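PDB 1L3I: probable cobalt-precorrin-6B C(15)-methyltransferase (decarboxylating) from Methanothermobacter thermautotrophicus, which probably methylates C-15 of cobalt-precorrin-6B with S-adenosyl-L-methionine and then removes the C-12 carboxylate, giving cobalt-precorrin-7 on the anaerobic route to adenosylcobalamin. Local coordinates for residues M1-V13 against N64-H78. Numbering follows the deposited sequence.
Sequences MIPDDEFIKNPSV and NPEAISTTEMNLQRH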
loop_
_atom_site.group_PDB
_atom_site.type_symbol
_atom_site.label_atom_id
_atom_site.label_comp_id
_atom_site.label_asym_id
_atom_site.label_seq_id
_atom_site.Cartn_x
_atom_site.Cartn_y
_atom_site.Cartn_z
HETATM N N MSE A 1 20.888 -7.628 8.416
HETATM C CA MSE A 1 19.731 -8.345 9.006
HETATM C C MSE A 1 19.813 -9.852 8.916
HETATM O O MSE A 1 20.297 -10.417 7.937
HETATM C CB MSE A 1 18.449 -7.919 8.317
HETATM C CG MSE A 1 18.171 -6.462 8.434
HETATM SE SE MSE A 1 17.709 -5.869 10.175
HETATM C CE MSE A 1 19.087 -4.576 10.329
ATOM N N ILE A 2 19.317 -10.498 9.961
ATOM C CA ILE A 2 19.249 -11.946 10.016
ATOM C C ILE A 2 17.989 -12.208 9.196
ATOM O O ILE A 2 16.905 -11.706 9.536
ATOM C CB ILE A 2 19.097 -12.418 11.475
ATOM C CG1 ILE A 2 20.391 -12.103 12.240
ATOM C CG2 ILE A 2 18.742 -13.888 11.523
ATOM C CD1 ILE A 2 20.277 -12.119 13.725
ATOM N N PRO A 3 18.129 -12.893 8.047
ATOM C CA PRO A 3 16.958 -13.169 7.215
ATOM C C PRO A 3 15.809 -13.772 8.022
ATOM O O PRO A 3 16.038 -14.504 8.988
ATOM C CB PRO A 3 17.509 -14.147 6.166
ATOM C CG PRO A 3 18.928 -13.768 6.054
ATOM C CD PRO A 3 19.330 -13.547 7.493
ATOM N N ASP A 4 14.585 -13.475 7.598
ATOM C CA ASP A 4 13.366 -13.954 8.250
ATOM C C ASP A 4 13.308 -15.468 8.286
ATOM O O ASP A 4 12.953 -16.057 9.307
ATOM C CB ASP A 4 12.126 -13.465 7.498
ATOM C CG ASP A 4 11.782 -12.020 7.791
ATOM O OD1 ASP A 4 12.236 -11.494 8.823
ATOM O OD2 ASP A 4 11.017 -11.416 7.007
ATOM N N ASP A 5 13.668 -16.094 7.164
ATOM C CA ASP A 5 13.625 -17.546 7.060
ATOM C C ASP A 5 14.725 -18.243 7.809
ATOM O O ASP A 5 14.930 -19.441 7.625
ATOM C CB ASP A 5 13.622 -17.997 5.602
ATOM C CG ASP A 5 14.862 -17.597 4.850
ATOM O OD1 ASP A 5 15.967 -17.481 5.436
ATOM O OD2 ASP A 5 14.713 -17.423 3.627
ATOM N N GLU A 6 15.486 -17.474 8.582
ATOM C CA GLU A 6 16.557 -18.031 9.391
ATOM C C GLU A 6 16.216 -18.006 10.886
ATOM O O GLU A 6 17.106 -18.031 11.740
ATOM C CB GLU A 6 17.871 -17.329 9.101
ATOM C CG GLU A 6 18.385 -17.619 7.705
ATOM C CD GLU A 6 19.758 -17.025 7.449
ATOM O OE1 GLU A 6 20.414 -16.564 8.410
ATOM O OE2 GLU A 6 20.177 -17.019 6.275
ATOM N N PHE A 7 14.916 -17.955 11.169
ATOM C CA PHE A 7 14.353 -17.964 12.516
ATOM C C PHE A 7 13.465 -19.207 12.593
ATOM O O PHE A 7 12.681 -19.470 11.680
ATOM C CB PHE A 7 13.464 -16.735 12.739
ATOM C CG PHE A 7 14.221 -15.472 12.977
ATOM C CD1 PHE A 7 14.636 -14.679 11.914
ATOM C CD2 PHE A 7 14.535 -15.074 14.273
ATOM C CE1 PHE A 7 15.355 -13.510 12.141
ATOM C CE2 PHE A 7 15.257 -13.901 14.510
ATOM C CZ PHE A 7 15.670 -13.117 13.444
ATOM N N ILE A 8 13.553 -19.966 13.678
ATOM C CA ILE A 8 12.706 -21.148 13.801
ATOM C C ILE A 8 11.408 -20.711 14.453
ATOM O O ILE A 8 11.406 -20.019 15.480
ATOM C CB ILE A 8 13.356 -22.267 14.654
ATOM C CG1 ILE A 8 14.680 -22.714 14.029
ATOM C CG2 ILE A 8 12.434 -23.472 14.707
ATOM C CD1 ILE A 8 14.531 -23.574 12.769
ATOM N N LYS A 9 10.304 -21.058 13.817
ATOM C CA LYS A 9 9.001 -20.690 14.341
ATOM C C LYS A 9 8.343 -21.780 15.180
ATOM O O LYS A 9 8.444 -22.961 14.865
ATOM C CB LYS A 9 8.060 -20.328 13.195
ATOM C CG LYS A 9 8.157 -18.897 12.729
ATOM C CD LYS A 9 6.953 -18.545 11.870
ATOM C CE LYS A 9 7.215 -18.861 10.421
ATOM N NZ LYS A 9 8.152 -17.870 9.897
ATOM N N ASN A 10 7.722 -21.358 16.276
ATOM C CA ASN A 10 6.959 -22.239 17.150
ATOM C C ASN A 10 5.515 -21.899 16.751
ATOM O O ASN A 10 5.161 -20.736 16.587
ATOM C CB ASN A 10 7.224 -21.901 18.615
ATOM C CG ASN A 10 6.284 -22.623 19.551
ATOM O OD1 ASN A 10 5.085 -22.433 19.496
ATOM N ND2 ASN A 10 6.830 -23.452 20.424
ATOM N N PRO A 11 4.648 -22.907 16.602
ATOM C CA PRO A 11 3.277 -22.561 16.198
ATOM C C PRO A 11 2.413 -21.655 17.099
ATOM O O PRO A 11 1.438 -21.074 16.635
ATOM C CB PRO A 11 2.654 -23.936 15.923
ATOM C CG PRO A 11 3.426 -24.856 16.829
ATOM C CD PRO A 11 4.830 -24.366 16.726
ATOM N N SER A 12 2.798 -21.479 18.357
ATOM C CA SER A 12 2.023 -20.656 19.276
ATOM C C SER A 12 2.644 -19.281 19.546
ATOM O O SER A 12 2.137 -18.523 20.370
ATOM C CB SER A 12 1.875 -21.385 20.618
ATOM O OG SER A 12 3.115 -21.432 21.324
ATOM N N VAL A 13 3.774 -18.999 18.903
ATOM C CA VAL A 13 4.488 -17.742 19.103
ATOM C C VAL A 13 4.554 -16.971 17.777
ATOM O O VAL A 13 5.034 -17.489 16.775
ATOM C CB VAL A 13 5.930 -17.984 19.666
ATOM C CG1 VAL A 13 6.655 -16.678 19.861
ATOM C CG2 VAL A 13 5.875 -18.749 20.981
ATOM N N ASN A 64 4.540 -15.528 27.323
ATOM C CA ASN A 64 4.610 -16.881 26.820
ATOM C C ASN A 64 5.941 -17.572 27.062
ATOM O O ASN A 64 6.968 -17.166 26.504
ATOM C CB ASN A 64 4.268 -16.905 25.321
ATOM C CG ASN A 64 3.946 -18.318 24.787
ATOM O OD1 ASN A 64 3.878 -18.527 23.570
ATOM N ND2 ASN A 64 3.718 -19.270 25.680
ATOM N N PRO A 65 5.947 -18.647 27.892
ATOM C CA PRO A 65 7.148 -19.420 28.207
ATOM C C PRO A 65 7.733 -19.903 26.886
ATOM O O PRO A 65 8.947 -19.971 26.718
ATOM C CB PRO A 65 6.585 -20.607 28.987
ATOM C CG PRO A 65 5.430 -20.038 29.688
ATOM C CD PRO A 65 4.782 -19.186 28.629
ATOM N N GLU A 66 6.845 -20.211 25.941
ATOM C CA GLU A 66 7.235 -20.694 24.629
ATOM C C GLU A 66 7.918 -19.641 23.780
ATOM O O GLU A 66 8.745 -19.972 22.926
ATOM C CB GLU A 66 6.019 -21.260 23.898
ATOM C CG GLU A 66 5.540 -22.586 24.475
ATOM C CD GLU A 66 6.420 -23.797 24.093
ATOM O OE1 GLU A 66 7.648 -23.658 23.875
ATOM O OE2 GLU A 66 5.867 -24.912 24.022
ATOM N N ALA A 67 7.538 -18.383 23.986
ATOM C CA ALA A 67 8.168 -17.289 23.258
ATOM C C ALA A 67 9.599 -17.137 23.809
ATOM O O ALA A 67 10.551 -16.933 23.054
ATOM C CB ALA A 67 7.388 -16.009 23.455
ATOM N N ILE A 68 9.755 -17.295 25.125
ATOM C CA ILE A 68 11.071 -17.169 25.754
ATOM C C ILE A 68 11.995 -18.300 25.279
ATOM O O ILE A 68 13.182 -18.090 25.019
ATOM C CB ILE A 68 10.957 -17.178 27.293
ATOM C CG1 ILE A 68 10.216 -15.915 27.779
ATOM C CG2 ILE A 68 12.339 -17.308 27.926
ATOM C CD1 ILE A 68 10.924 -14.610 27.466
ATOM N N SER A 69 11.412 -19.484 25.134
ATOM C CA SER A 69 12.152 -20.647 24.661
ATOM C C SER A 69 12.573 -20.483 23.185
ATOM O O SER A 69 13.720 -20.768 22.831
ATOM C CB SER A 69 11.285 -21.897 24.857
ATOM O OG SER A 69 11.873 -23.048 24.273
ATOM N N THR A 70 11.648 -20.011 22.341
ATOM C CA THR A 70 11.896 -19.793 20.907
ATOM C C THR A 70 12.979 -18.731 20.689
ATOM O O THR A 70 13.866 -18.903 19.838
ATOM C CB THR A 70 10.594 -19.376 20.195
ATOM O OG1 THR A 70 9.607 -20.389 20.403
ATOM C CG2 THR A 70 10.810 -19.179 18.707
ATOM N N THR A 71 12.905 -17.651 21.472
ATOM C CA THR A 71 13.903 -16.581 21.389
ATOM C C THR A 71 15.294 -17.104 21.816
ATOM O O THR A 71 16.269 -16.871 21.100
ATOM C CB THR A 71 13.483 -15.309 22.204
ATOM O OG1 THR A 71 12.283 -14.760 21.653
ATOM C CG2 THR A 71 14.558 -14.215 22.134
ATOM N N GLU A 72 15.392 -17.851 22.924
ATOM C CA GLU A 72 16.702 -18.373 23.369
ATOM C C GLU A 72 17.268 -19.328 22.316
ATOM O O GLU A 72 18.458 -19.295 21.989
ATOM C CB GLU A 72 16.614 -19.058 24.742
ATOM C CG GLU A 72 17.945 -19.635 25.301
ATOM C CD GLU A 72 19.148 -18.632 25.386
ATOM O OE1 GLU A 72 18.978 -17.446 25.768
ATOM O OE2 GLU A 72 20.308 -19.046 25.116
HETATM N N MSE A 73 16.377 -20.107 21.725
HETATM C CA MSE A 73 16.740 -21.058 20.686
HETATM C C MSE A 73 17.318 -20.321 19.463
HETATM O O MSE A 73 18.353 -20.716 18.923
HETATM C CB MSE A 73 15.488 -21.817 20.292
HETATM C CG MSE A 73 15.738 -23.196 19.779
HETATM SE SE MSE A 73 14.317 -23.629 18.575
HETATM C CE MSE A 73 15.372 -23.722 16.986
ATOM N N ASN A 74 16.634 -19.263 19.023
ATOM C CA ASN A 74 17.094 -18.474 17.875
ATOM C C ASN A 74 18.371 -17.674 18.191
ATOM O O ASN A 74 19.211 -17.452 17.309
ATOM C CB ASN A 74 15.969 -17.562 17.353
ATOM C CG ASN A 74 14.951 -18.326 16.511
ATOM O OD1 ASN A 74 15.313 -19.147 15.670
ATOM N ND2 ASN A 74 13.669 -18.057 16.737
ATOM N N LEU A 75 18.516 -17.258 19.450
ATOM C CA LEU A 75 19.715 -16.537 19.882
ATOM C C LEU A 75 20.903 -17.495 19.783
ATOM O O LEU A 75 21.923 -17.186 19.166
ATOM C CB LEU A 75 19.567 -16.089 21.330
ATOM C CG LEU A 75 18.707 -14.861 21.576
ATOM C CD1 LEU A 75 18.504 -14.675 23.070
ATOM C CD2 LEU A 75 19.397 -13.671 20.955
ATOM N N GLN A 76 20.744 -18.683 20.353
ATOM C CA GLN A 76 21.809 -19.673 20.326
ATOM C C GLN A 76 22.262 -20.076 18.939
ATOM O O GLN A 76 23.458 -20.158 18.688
ATOM C CB GLN A 76 21.417 -20.917 21.088
ATOM C CG GLN A 76 22.531 -21.931 21.086
ATOM C CD GLN A 76 22.030 -23.296 21.401
ATOM O OE1 GLN A 76 22.278 -23.821 22.491
ATOM N NE2 GLN A 76 21.277 -23.884 20.463
ATOM N N ARG A 77 21.318 -20.369 18.051
ATOM C CA ARG A 77 21.657 -20.763 16.679
ATOM C C ARG A 77 22.437 -19.701 15.878
ATOM O O ARG A 77 23.093 -20.015 14.886
ATOM C CB ARG A 77 20.386 -21.164 15.931
ATOM C CG ARG A 77 19.790 -22.482 16.415
ATOM C CD ARG A 77 18.395 -22.722 15.837
ATOM N NE ARG A 77 18.140 -21.935 14.646
ATOM C CZ ARG A 77 18.085 -22.423 13.410
ATOM N NH1 ARG A 77 18.268 -23.722 13.195
ATOM N NH2 ARG A 77 17.836 -21.606 12.378
ATOM N N HIS A 78 22.337 -18.442 16.278
ATOM C CA HIS A 78 23.079 -17.400 15.576
ATOM C C HIS A 78 24.333 -16.963 16.343
ATOM O O HIS A 78 24.969 -15.966 15.985
ATOM C CB HIS A 78 22.179 -16.194 15.261
ATOM C CG HIS A 78 21.171 -16.470 14.201
ATOM N ND1 HIS A 78 21.455 -16.396 12.860
ATOM C CD2 HIS A 78 19.873 -16.882 14.289
ATOM C CE1 HIS A 78 20.389 -16.757 12.157
ATOM N NE2 HIS A 78 19.421 -17.053 13.005
HETATM O O HOH W 1 17.644 -19.251 14.028
#
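Two donors grip the carbonyl oxygen of Glu6: His78 NE2, 2.8 Å from Glu6 O and lying with it close to the imidazole plane, and a water. That water also donates to Asn74 OD1 and accepts from Arg77 NE, tying the helix end to the N-terminal loop. A histidine suits this place by offering an N-H at its edge and an apolar face, over which Ile2 lays CG2, off-centre, 3.4 Å from His78 CE1.

One turn back, Asn74 reads the backbone of Ile8 as another peptide would. Its OD1 accepts from Ile8 N at 2.8 Å in an almost straight bond (175°), while ND2 donates to Ile8 O at 3.2 Å. Because CG points away from the carbonyl carbon (chi1 -78°), the amide leaves the helix toward the loop with both ends presented; ND2 also bonds to Thr44 O and lies at the edge of the Phe7 ring, the amide plane turned 72° from it. A leucine here would probably leave Ile8 N and Ile8 O without these mates and free the loop to shift. Ile8 lies across Arg77, with CG1 over the centre of the guanidinium face, 3.5 Å from Arg77 CZ.

Farther along, Asn10 packs CB on Thr70 OG1 (3.3 Å), whose hydroxyl is bonded back to Glu66 O. Asn10 OD1 accepts from Ser12 N in the carbonyl plane, an Asx turn, and from Ser12 OG above that plane. Val13 settles on the compact Ala67, Val13 CG1 lying 3.7 Å from Ala67 CB.

In this Rossmann-type methyltransferase fold the loop runs along helix 65-77 from its last turn to its N-terminal end, where the N-cap residue Asn64 and Ala67 touch S-adenosyl-L-homocysteine. Helix 46-52 meets Ile2, Phe7 and His78 through Leu49, and strand 84-88 packs against Ile68 and Leu75.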